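Local coordinates for protein glycoside Hydrolase (Bacteroides plebeius, PDB 5T3B) that probably hydrolyses glycosidic bonds, perhaps in agarose-like polysaccharides as other family 50 glycoside hydrolases do, at residues N84-A90 with D115-Y121; Y122-S128 with G434-Y440; N213-G217 with L264-F268. All coordinates share one frame; numbering follows the deposited sequence.

Interaction 1 of 3, residues N84-A90 with D115-Y121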
loop_
_atom_site.group_PDB
_atom_site.type_symbol
_atom_site.label_atom_id
_atom_site.label_comp_id
_atom_site.label_asym_id
_atom_site.label_seq_id
_atom_site.Cartn_x
_atom_site.Cartn_y
_atom_site.Cartn_z
ATOM N N ASN A 84 -8.303 17.252 11.660
ATOM C CA ASN A 84 -9.039 16.683 12.745
ATOM C C ASN A 84 -8.370 15.457 13.373
ATOM O O ASN A 84 -7.204 15.146 13.062
ATOM C CB ASN A 84 -10.481 16.402 12.370
ATOM C CG ASN A 84 -10.621 15.246 11.385
ATOM O OD1 ASN A 84 -9.674 14.486 11.155
ATOM N ND2 ASN A 84 -11.836 15.049 10.874
ATOM N N LYS A 85 -9.055 14.772 14.291
ATOM C CA LYS A 85 -8.430 13.688 15.033
ATOM C C LYS A 85 -7.957 12.491 14.155
ATOM O O LYS A 85 -7.137 11.707 14.590
ATOM C CB LYS A 85 -9.359 13.213 16.119
ATOM C CG LYS A 85 -10.551 12.467 15.625
ATOM C CD LYS A 85 -11.410 12.105 16.811
ATOM C CE LYS A 85 -12.577 11.356 16.352
ATOM N NZ LYS A 85 -13.504 11.002 17.477
ATOM N N TYR A 86 -8.561 12.412 12.958
ATOM C CA TYR A 86 -8.204 11.377 12.001
ATOM C C TYR A 86 -7.031 11.772 11.090
ATOM O O TYR A 86 -6.531 10.947 10.341
ATOM C CB TYR A 86 -9.405 10.993 11.124
ATOM C CG TYR A 86 -10.603 10.449 11.904
ATOM C CD1 TYR A 86 -10.595 9.193 12.393
ATOM C CD2 TYR A 86 -11.726 11.241 12.119
ATOM C CE1 TYR A 86 -11.733 8.696 13.050
ATOM C CE2 TYR A 86 -12.823 10.768 12.814
ATOM C CZ TYR A 86 -12.819 9.533 13.270
ATOM O OH TYR A 86 -13.925 9.005 13.976
ATOM N N GLY A 87 -6.616 13.045 11.133
ATOM C CA GLY A 87 -5.683 13.560 10.186
ATOM C C GLY A 87 -6.274 14.080 8.891
ATOM O O GLY A 87 -5.541 14.344 7.927
ATOM N N SER A 88 -7.593 14.261 8.896
ATOM C CA SER A 88 -8.299 14.765 7.725
ATOM C C SER A 88 -8.289 16.271 7.713
ATOM O O SER A 88 -8.341 16.883 8.802
ATOM C CB SER A 88 -9.753 14.318 7.791
ATOM O OG SER A 88 -9.835 12.905 8.009
ATOM N N TYR A 89 -8.222 16.871 6.539
ATOM C CA TYR A 89 -8.236 18.312 6.467
ATOM C C TYR A 89 -9.567 18.844 6.990
ATOM O O TYR A 89 -10.590 18.404 6.550
ATOM C CB TYR A 89 -7.958 18.783 5.066
ATOM C CG TYR A 89 -7.642 20.262 4.975
ATOM C CD1 TYR A 89 -6.525 20.755 5.590
ATOM C CD2 TYR A 89 -8.505 21.168 4.360
ATOM C CE1 TYR A 89 -6.181 22.079 5.539
ATOM C CE2 TYR A 89 -8.170 22.519 4.336
ATOM C CZ TYR A 89 -7.028 22.970 4.948
ATOM O OH TYR A 89 -6.663 24.290 4.914
ATOM N N ALA A 90 -9.488 19.815 7.917
ATOM C CA ALA A 90 -10.679 20.230 8.622
ATOM C C ALA A 90 -11.231 21.592 8.184
ATOM O O ALA A 90 -12.291 22.015 8.653
ATOM C CB ALA A 90 -10.344 20.259 10.142
ATOM N N ASP A 115 -13.426 10.360 6.041
ATOM C CA ASP A 115 -13.497 9.859 7.387
ATOM C C ASP A 115 -14.920 9.736 7.904
ATOM O O ASP A 115 -15.869 10.119 7.197
ATOM C CB ASP A 115 -12.545 10.666 8.293
ATOM C CG ASP A 115 -13.067 12.013 8.713
ATOM O OD1 ASP A 115 -14.262 12.318 8.653
ATOM O OD2 ASP A 115 -12.175 12.812 9.170
ATOM N N PRO A 116 -15.102 9.166 9.076
ATOM C CA PRO A 116 -16.482 8.978 9.578
ATOM C C PRO A 116 -17.353 10.249 9.645
ATOM O O PRO A 116 -18.562 10.115 9.623
ATOM C CB PRO A 116 -16.254 8.428 10.959
ATOM C CG PRO A 116 -14.998 7.551 10.796
ATOM C CD PRO A 116 -14.139 8.425 9.910
ATOM N N GLU A 117 -16.708 11.399 9.766
ATOM C CA GLU A 117 -17.402 12.704 9.840
ATOM C C GLU A 117 -17.494 13.411 8.493
ATOM O O GLU A 117 -18.006 14.498 8.422
ATOM C CB GLU A 117 -16.699 13.574 10.863
ATOM C CG GLU A 117 -16.784 13.011 12.249
ATOM C CD GLU A 117 -16.030 13.828 13.295
ATOM O OE1 GLU A 117 -16.169 15.100 13.291
ATOM O OE2 GLU A 117 -15.385 13.206 14.178
ATOM N N GLY A 118 -17.026 12.760 7.432
ATOM C CA GLY A 118 -17.116 13.328 6.130
ATOM C C GLY A 118 -15.921 14.137 5.635
ATOM O O GLY A 118 -15.920 14.635 4.502
ATOM N N TYR A 119 -14.855 14.230 6.451
ATOM C CA TYR A 119 -13.725 15.015 6.054
ATOM C C TYR A 119 -12.733 14.184 5.228
ATOM O O TYR A 119 -12.595 12.977 5.466
ATOM C CB TYR A 119 -13.033 15.623 7.260
ATOM C CG TYR A 119 -13.868 16.623 7.974
ATOM C CD1 TYR A 119 -13.777 17.981 7.671
ATOM C CD2 TYR A 119 -14.763 16.221 8.949
ATOM C CE1 TYR A 119 -14.596 18.895 8.315
ATOM C CE2 TYR A 119 -15.581 17.124 9.566
ATOM C CZ TYR A 119 -15.499 18.435 9.259
ATOM O OH TYR A 119 -16.309 19.339 9.926
ATOM N N PRO A 120 -12.093 14.837 4.270
ATOM C CA PRO A 120 -11.166 14.099 3.389
ATOM C C PRO A 120 -9.871 13.721 4.164
ATOM O O PRO A 120 -9.185 14.612 4.674
ATOM C CB PRO A 120 -10.854 15.096 2.261
ATOM C CG PRO A 120 -11.071 16.424 2.894
ATOM C CD PRO A 120 -12.180 16.253 3.878
ATOM N N TYR A 121 -9.569 12.432 4.171
ATOM C CA TYR A 121 -8.391 11.910 4.812
ATOM C C TYR A 121 -7.440 11.436 3.743
ATOM O O TYR A 121 -7.684 10.380 3.135
ATOM C CB TYR A 121 -8.715 10.741 5.764
ATOM C CG TYR A 121 -7.493 10.061 6.319
ATOM C CD1 TYR A 121 -6.464 10.818 6.896
ATOM C CD2 TYR A 121 -7.314 8.692 6.179
ATOM C CE1 TYR A 121 -5.295 10.247 7.309
ATOM C CE2 TYR A 121 -6.124 8.095 6.615
ATOM C CZ TYR A 121 -5.132 8.871 7.178
ATOM O OH TYR A 121 -3.919 8.318 7.554
HETATM O O HOH W 1 -13.801 16.779 12.496
HETATM O O HOH W 2 -15.639 10.772 15.113
#
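D115 OD2 takes two hydrogen bonds from N84-A90. N84 ND2 meets the syn lone pair of D115 OD2 at 2.8 Å with an almost straight N-H...acceptor angle of 175°, the amide and carboxylate lying nearly coplanar. S88 OG donates to the same D115 OD2 from 2.6 Å, on the anti side and clearly out of the carboxylate plane. Beside this grip, P116 CD stands over one face of the Y86 ring, 3.9 Å from its centroid, a CH-pi contact, while E117 OE2 lies at that ring's edge. Backbone meets backbone where Y89 N donates to P120 O at 3.1 Å.

The next shell fixes the two head groups. N84 CG and D115 CG both sit between their own backbone N and carbonyl carbon (chi1 70° and 78°), which turns each side chain back over its turn. N84 OD1 then accepts from Y86 N (3.0 Å) and S88 N on opposite faces of its plane, and D115 OD1 accepts from E117 N (2.8 Å) and Y119 N likewise. One water links N84 ND2 to E117 OE1; another bridges Y86 OH and E117 OE2. Farther out, Y121 OH bonds S163, and G87 O accepts from Y473.

The evidence describes two facing type I beta turns, each with an Asx turn at its first residue and a positive-phi glycine at its last; D115-Y119, in the hairpin between strands 111-114 and 120-126, is consistent with a G1 bulge.

Interaction 2 of 3, residues Y122-S128 with G434-Y440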
loop_
_atom_site.group_PDB
_atom_site.type_symbol
_atom_site.label_atom_id
_atom_site.label_comp_id
_atom_site.label_asym_id
_atom_site.label_seq_id
_atom_site.Cartn_x
_atom_site.Cartn_y
_atom_site.Cartn_z
ATOM N N TYR A 122 -6.355 12.143 3.517
ATOM C CA TYR A 122 -5.322 11.713 2.609
ATOM C C TYR A 122 -4.488 10.697 3.350
ATOM O O TYR A 122 -3.903 11.002 4.398
ATOM C CB TYR A 122 -4.494 12.886 2.080
ATOM C CG TYR A 122 -3.666 12.455 0.902
ATOM C CD1 TYR A 122 -4.213 12.344 -0.355
ATOM C CD2 TYR A 122 -2.352 12.010 1.058
ATOM C CE1 TYR A 122 -3.484 11.876 -1.422
ATOM C CE2 TYR A 122 -1.637 11.504 -0.021
ATOM C CZ TYR A 122 -2.200 11.461 -1.281
ATOM O OH TYR A 122 -1.484 10.979 -2.334
ATOM N N VAL A 123 -4.435 9.453 2.857
ATOM C CA VAL A 123 -3.831 8.392 3.653
ATOM C C VAL A 123 -2.318 8.606 3.747
ATOM O O VAL A 123 -1.627 8.682 2.718
ATOM C CB VAL A 123 -4.105 6.988 3.082
ATOM C CG1 VAL A 123 -3.462 5.944 3.951
ATOM C CG2 VAL A 123 -5.612 6.761 2.977
ATOM N N ARG A 124 -1.799 8.668 4.991
ATOM C CA ARG A 124 -0.363 8.687 5.281
ATOM C C ARG A 124 -0.143 7.697 6.400
ATOM O O ARG A 124 -0.437 7.972 7.545
ATOM C CB ARG A 124 0.088 10.098 5.615
ATOM C CG ARG A 124 0.164 11.028 4.403
ATOM C CD ARG A 124 -0.177 12.473 4.737
ATOM N NE ARG A 124 -1.588 12.540 5.129
ATOM C CZ ARG A 124 -2.121 13.359 6.020
ATOM N NH1 ARG A 124 -1.442 14.407 6.462
ATOM N NH2 ARG A 124 -3.346 13.109 6.453
ATOM N N GLY A 125 0.295 6.491 6.006
ATOM C CA GLY A 125 0.423 5.404 6.911
ATOM C C GLY A 125 1.844 4.891 7.100
ATOM O O GLY A 125 2.748 5.230 6.354
ATOM N N ILE A 126 1.959 4.055 8.128
ATOM C CA ILE A 126 3.197 3.367 8.461
ATOM C C ILE A 126 2.911 1.864 8.522
ATOM O O ILE A 126 1.935 1.451 9.160
ATOM C CB ILE A 126 3.756 3.856 9.805
ATOM C CG1 ILE A 126 4.075 5.307 9.750
ATOM C CG2 ILE A 126 4.935 2.972 10.241
ATOM C CD1 ILE A 126 5.273 5.626 9.023
ATOM N N ALA A 127 3.709 1.070 7.830
ATOM C CA ALA A 127 3.529 -0.373 7.824
ATOM C C ALA A 127 4.213 -1.046 9.027
ATOM O O ALA A 127 5.200 -0.531 9.590
ATOM C CB ALA A 127 4.081 -0.990 6.540
ATOM N N SER A 128 3.739 -2.227 9.383
ATOM C CA SER A 128 4.429 -3.075 10.353
ATOM C C SER A 128 4.595 -2.429 11.705
ATOM O O SER A 128 5.653 -2.500 12.306
ATOM C CB SER A 128 5.750 -3.582 9.812
ATOM O OG SER A 128 5.597 -4.141 8.551
ATOM N N GLY A 434 -3.463 7.940 -1.308
ATOM C CA GLY A 434 -2.388 8.099 -0.403
ATOM C C GLY A 434 -1.486 6.878 -0.371
ATOM O O GLY A 434 -1.415 6.074 -1.317
ATOM N N TRP A 435 -0.710 6.830 0.706
ATOM C CA TRP A 435 0.425 5.900 0.746
ATOM C C TRP A 435 0.739 5.473 2.161
ATOM O O TRP A 435 0.285 6.073 3.152
ATOM C CB TRP A 435 1.682 6.536 0.109
ATOM C CG TRP A 435 2.141 7.784 0.817
ATOM C CD1 TRP A 435 2.769 7.856 2.040
ATOM C CD2 TRP A 435 1.986 9.138 0.368
ATOM N NE1 TRP A 435 2.979 9.166 2.365
ATOM C CE2 TRP A 435 2.558 9.986 1.355
ATOM C CE3 TRP A 435 1.512 9.717 -0.810
ATOM C CZ2 TRP A 435 2.590 11.370 1.224
ATOM C CZ3 TRP A 435 1.563 11.084 -0.938
ATOM C CH2 TRP A 435 2.107 11.900 0.064
ATOM N N VAL A 436 1.588 4.445 2.191
ATOM C CA VAL A 436 2.102 3.866 3.411
ATOM C C VAL A 436 3.568 3.644 3.259
ATOM O O VAL A 436 4.000 2.931 2.344
ATOM C CB VAL A 436 1.383 2.530 3.754
ATOM C CG1 VAL A 436 1.892 1.952 5.064
ATOM C CG2 VAL A 436 -0.108 2.685 3.733
ATOM N N PHE A 437 4.341 4.243 4.164
ATOM C CA PHE A 437 5.784 4.030 4.187
ATOM C C PHE A 437 6.081 2.685 4.839
ATOM O O PHE A 437 5.537 2.343 5.880
ATOM C CB PHE A 437 6.456 5.134 4.971
ATOM C CG PHE A 437 7.988 5.055 4.942
ATOM C CD1 PHE A 437 8.686 4.438 5.973
ATOM C CD2 PHE A 437 8.710 5.583 3.890
ATOM C CE1 PHE A 437 10.063 4.370 5.956
ATOM C CE2 PHE A 437 10.094 5.533 3.854
ATOM C CZ PHE A 437 10.751 4.882 4.868
ATOM N N PHE A 438 6.919 1.872 4.166
ATOM C CA PHE A 438 7.328 0.596 4.669
ATOM C C PHE A 438 8.740 0.745 5.176
ATOM O O PHE A 438 9.654 0.912 4.369
ATOM C CB PHE A 438 7.234 -0.465 3.564
ATOM C CG PHE A 438 7.575 -1.856 3.991
ATOM C CD1 PHE A 438 6.598 -2.708 4.457
ATOM C CD2 PHE A 438 8.873 -2.325 4.002
ATOM C CE1 PHE A 438 6.873 -3.977 4.916
ATOM C CE2 PHE A 438 9.157 -3.605 4.411
ATOM C CZ PHE A 438 8.172 -4.424 4.863
ATOM N N LYS A 439 8.980 0.796 6.510
ATOM C CA LYS A 439 8.092 0.407 7.599
ATOM C C LYS A 439 8.493 1.120 8.864
ATOM O O LYS A 439 9.380 1.955 8.880
ATOM C CB LYS A 439 8.036 -1.119 7.749
ATOM C CG LYS A 439 9.364 -1.742 8.110
ATOM C CD LYS A 439 9.233 -3.270 8.284
ATOM C CE LYS A 439 10.533 -4.022 8.332
ATOM N NZ LYS A 439 11.141 -3.990 9.687
ATOM N N TYR A 440 7.778 0.759 9.946
ATOM C CA TYR A 440 7.995 1.396 11.241
ATOM C C TYR A 440 9.457 1.308 11.715
ATOM O O TYR A 440 10.069 2.341 11.938
ATOM C CB TYR A 440 7.019 0.729 12.227
ATOM C CG TYR A 440 7.125 1.142 13.664
ATOM C CD1 TYR A 440 7.152 2.478 14.062
ATOM C CD2 TYR A 440 7.176 0.172 14.652
ATOM C CE1 TYR A 440 7.261 2.822 15.384
ATOM C CE2 TYR A 440 7.249 0.516 16.015
ATOM C CZ TYR A 440 7.311 1.853 16.342
ATOM O OH TYR A 440 7.438 2.177 17.683
#
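Y122 turns its ring edge to a face of the W435 indole in an offset edge-to-face pair, with the ring and the six-membered ring of W435 inclined at 72° and their centroids 5.2 Å apart. The closest carbons are Y122 CE2 and W435 CZ3, at 3.4 Å. V123 O also lies over a face of the indole, near its rim, and R124 CG approaches obliquely. W435 CG is wedged between backbone N and carbonyl carbon (chi1 61°), a torsion that folds the indole back over the neighbouring strand. On F438, K439 CB sits over the centre of one ring face and A127 CB comes obliquely to F438 CD1 at 3.7 Å; S128 O lies at the edge of the Y440 ring.

The guanidinium of R124 holds Y122 O side-on through NE (2.9 Å) and NH2, both nearly in its plane, and has further partners in Y79 and N469. W435 NE1 is satisfied by Y419.

Strands 123-126 and 434-437 run only 13° from parallel. W435 N bonds V123 O at 2.9 Å, G125 N bonds W435 O, F437 N bonds G125 O, and A127 N bonds F437 O at 3.0 Å. Past a cis peptide before K439, Y440 N still reaches A127 O at 2.9 Å. This parallel pairing of an early strand with the last one is consistent with closure of the (beta/alpha)8 barrel expected of family 50 enzymes.

Interaction 3 of 3, residues N213-G217 with L264-F268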
loop_
_atom_site.group_PDB
_atom_site.type_symbol
_atom_site.label_atom_id
_atom_site.label_comp_id
_atom_site.label_asym_id
_atom_site.label_seq_id
_atom_site.Cartn_x
_atom_site.Cartn_y
_atom_site.Cartn_z
ATOM N N ASN A 213 3.418 -20.693 -4.905
ATOM C CA ASN A 213 3.346 -19.625 -5.915
ATOM C C ASN A 213 2.153 -19.752 -6.820
ATOM O O ASN A 213 1.868 -18.822 -7.559
ATOM C CB ASN A 213 4.655 -19.510 -6.667
ATOM C CG ASN A 213 5.830 -19.286 -5.683
ATOM O OD1 ASN A 213 5.774 -18.435 -4.840
ATOM N ND2 ASN A 213 6.803 -20.120 -5.738
ATOM N N LEU A 214 1.494 -20.906 -6.796
ATOM C CA LEU A 214 0.263 -21.141 -7.537
ATOM C C LEU A 214 -1.001 -21.008 -6.675
ATOM O O LEU A 214 -2.076 -21.396 -7.097
ATOM C CB LEU A 214 0.306 -22.506 -8.227
ATOM C CG LEU A 214 1.469 -22.720 -9.182
ATOM C CD1 LEU A 214 1.376 -24.081 -9.875
ATOM C CD2 LEU A 214 1.743 -21.574 -10.156
ATOM N N LYS A 215 -0.869 -20.422 -5.491
ATOM C CA LYS A 215 -1.990 -20.375 -4.581
ATOM C C LYS A 215 -3.217 -19.624 -5.087
ATOM O O LYS A 215 -4.317 -19.943 -4.679
ATOM C CB LYS A 215 -1.587 -19.907 -3.207
ATOM C CG LYS A 215 -1.172 -18.463 -3.132
ATOM C CD LYS A 215 -0.903 -18.114 -1.684
ATOM C CE LYS A 215 -0.591 -16.730 -1.464
ATOM N NZ LYS A 215 -0.106 -16.795 -0.008
ATOM N N ILE A 216 -3.032 -18.687 -6.016
ATOM C CA ILE A 216 -4.183 -18.050 -6.557
ATOM C C ILE A 216 -5.132 -19.053 -7.254
ATOM O O ILE A 216 -6.334 -18.795 -7.358
ATOM C CB ILE A 216 -3.797 -16.935 -7.558
ATOM C CG1 ILE A 216 -5.012 -16.053 -7.948
ATOM C CG2 ILE A 216 -3.094 -17.462 -8.752
ATOM C CD1 ILE A 216 -5.682 -15.331 -6.801
ATOM N N GLY A 217 -4.626 -20.198 -7.691
ATOM C CA GLY A 217 -5.476 -21.198 -8.279
ATOM C C GLY A 217 -6.515 -21.797 -7.354
ATOM O O GLY A 217 -7.477 -22.447 -7.805
ATOM N N LEU A 264 1.754 -17.361 -15.245
ATOM C CA LEU A 264 0.769 -18.084 -14.466
ATOM C C LEU A 264 0.107 -19.185 -15.264
ATOM O O LEU A 264 0.009 -20.334 -14.818
ATOM C CB LEU A 264 -0.285 -17.127 -13.878
ATOM C CG LEU A 264 -1.208 -17.759 -12.862
ATOM C CD1 LEU A 264 -0.538 -18.083 -11.557
ATOM C CD2 LEU A 264 -2.373 -16.832 -12.599
ATOM N N LEU A 265 -0.356 -18.827 -16.439
ATOM C CA LEU A 265 -1.137 -19.770 -17.260
ATOM C C LEU A 265 -0.252 -20.957 -17.665
ATOM O O LEU A 265 -0.672 -22.118 -17.525
ATOM C CB LEU A 265 -1.750 -19.079 -18.476
ATOM C CG LEU A 265 -2.553 -19.900 -19.459
ATOM C CD1 LEU A 265 -3.604 -20.703 -18.725
ATOM C CD2 LEU A 265 -3.148 -18.963 -20.503
ATOM N N ASP A 266 1.000 -20.710 -18.037
ATOM C CA ASP A 266 1.932 -21.803 -18.347
ATOM C C ASP A 266 2.106 -22.771 -17.180
ATOM O O ASP A 266 2.014 -24.005 -17.330
ATOM C CB ASP A 266 3.321 -21.278 -18.674
ATOM C CG ASP A 266 3.397 -20.540 -19.983
ATOM O OD1 ASP A 266 2.406 -20.398 -20.695
ATOM O OD2 ASP A 266 4.521 -20.089 -20.289
ATOM N N ARG A 267 2.301 -22.206 -15.984
ATOM C CA ARG A 267 2.496 -23.038 -14.799
ATOM C C ARG A 267 1.222 -23.852 -14.459
ATOM O O ARG A 267 1.340 -25.022 -14.089
ATOM C CB ARG A 267 2.984 -22.239 -13.561
ATOM C CG ARG A 267 4.503 -21.967 -13.522
ATOM C CD ARG A 267 4.933 -20.974 -12.424
ATOM N NE ARG A 267 4.258 -19.642 -12.560
ATOM C CZ ARG A 267 4.047 -18.775 -11.574
ATOM N NH1 ARG A 267 4.402 -19.018 -10.357
ATOM N NH2 ARG A 267 3.520 -17.626 -11.854
ATOM N N PHE A 268 0.021 -23.281 -14.631
ATOM C CA PHE A 268 -1.174 -24.031 -14.332
ATOM C C PHE A 268 -1.292 -25.208 -15.310
ATOM O O PHE A 268 -1.657 -26.289 -14.906
ATOM C CB PHE A 268 -2.430 -23.181 -14.407
ATOM C CG PHE A 268 -2.719 -22.349 -13.192
ATOM C CD1 PHE A 268 -1.760 -21.943 -12.284
ATOM C CD2 PHE A 268 -4.006 -21.982 -12.935
ATOM C CE1 PHE A 268 -2.075 -21.210 -11.171
ATOM C CE2 PHE A 268 -4.300 -21.162 -11.869
ATOM C CZ PHE A 268 -3.330 -20.750 -10.987
#
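L214 reaches across to the helix face made by L264, R267 and F268. L214 CB begins the contact, 4.0 Å from F268 CE1. CG lies anti to the carbonyl carbon (chi1 -57°); CD1 continues the extended chain (chi2 -177°), while CD2, the other branch, turns back beside CA and does the touching: L214 CD2 is 3.7 Å from R267 CB, 4.0 Å from F268 CE1, where it meets the ring at its edge, and 4.4 Å from L264 CD1. The same methyl lies over one face of the R267 guanidinium, though a second conformer makes this less certain. L264, R267 and F268 share one side of helix 264-269 by the i, i+3, i+4 spacing, and the 3-10 segment 213-217 packs there through apolar contacts, without hydrogen bonds. Further along, the I216 and L264 side chains cross at about a right angle, I216 CG2 3.8 Å from L264 CD1, and G217 CA comes within 3.5 Å of F268 CZ. Cutting F268 back to an alanine is likely to open a gap beside L214, I216 and G217, leaving L214 CD2 without its ring-edge neighbour. F268 also meets the ring of F306 from helix 300-324; in the conformer given, R267 NH1 forms a salt bridge with D256.

In the fold
From the N terminus, interaction 1 comes first: it closes a loop of 24 residues, with some strand and no helix, between the end of helix 76-82 and strand 120-126. Interaction 2 opens at the very next residue on that strand and closes much later, spanning 305 residues to join it to strand 432-437. The two are thus in series yet touch, since G87 O and R124 NH2 are 2.9 Å apart, a probable hydrogen bond. Interaction 3 is nested inside the long span of interaction 2, tying the loop before helix 224-232 to helix 264-269. Its centre lies about 41 Å from that of interaction 1, across the chain's centre.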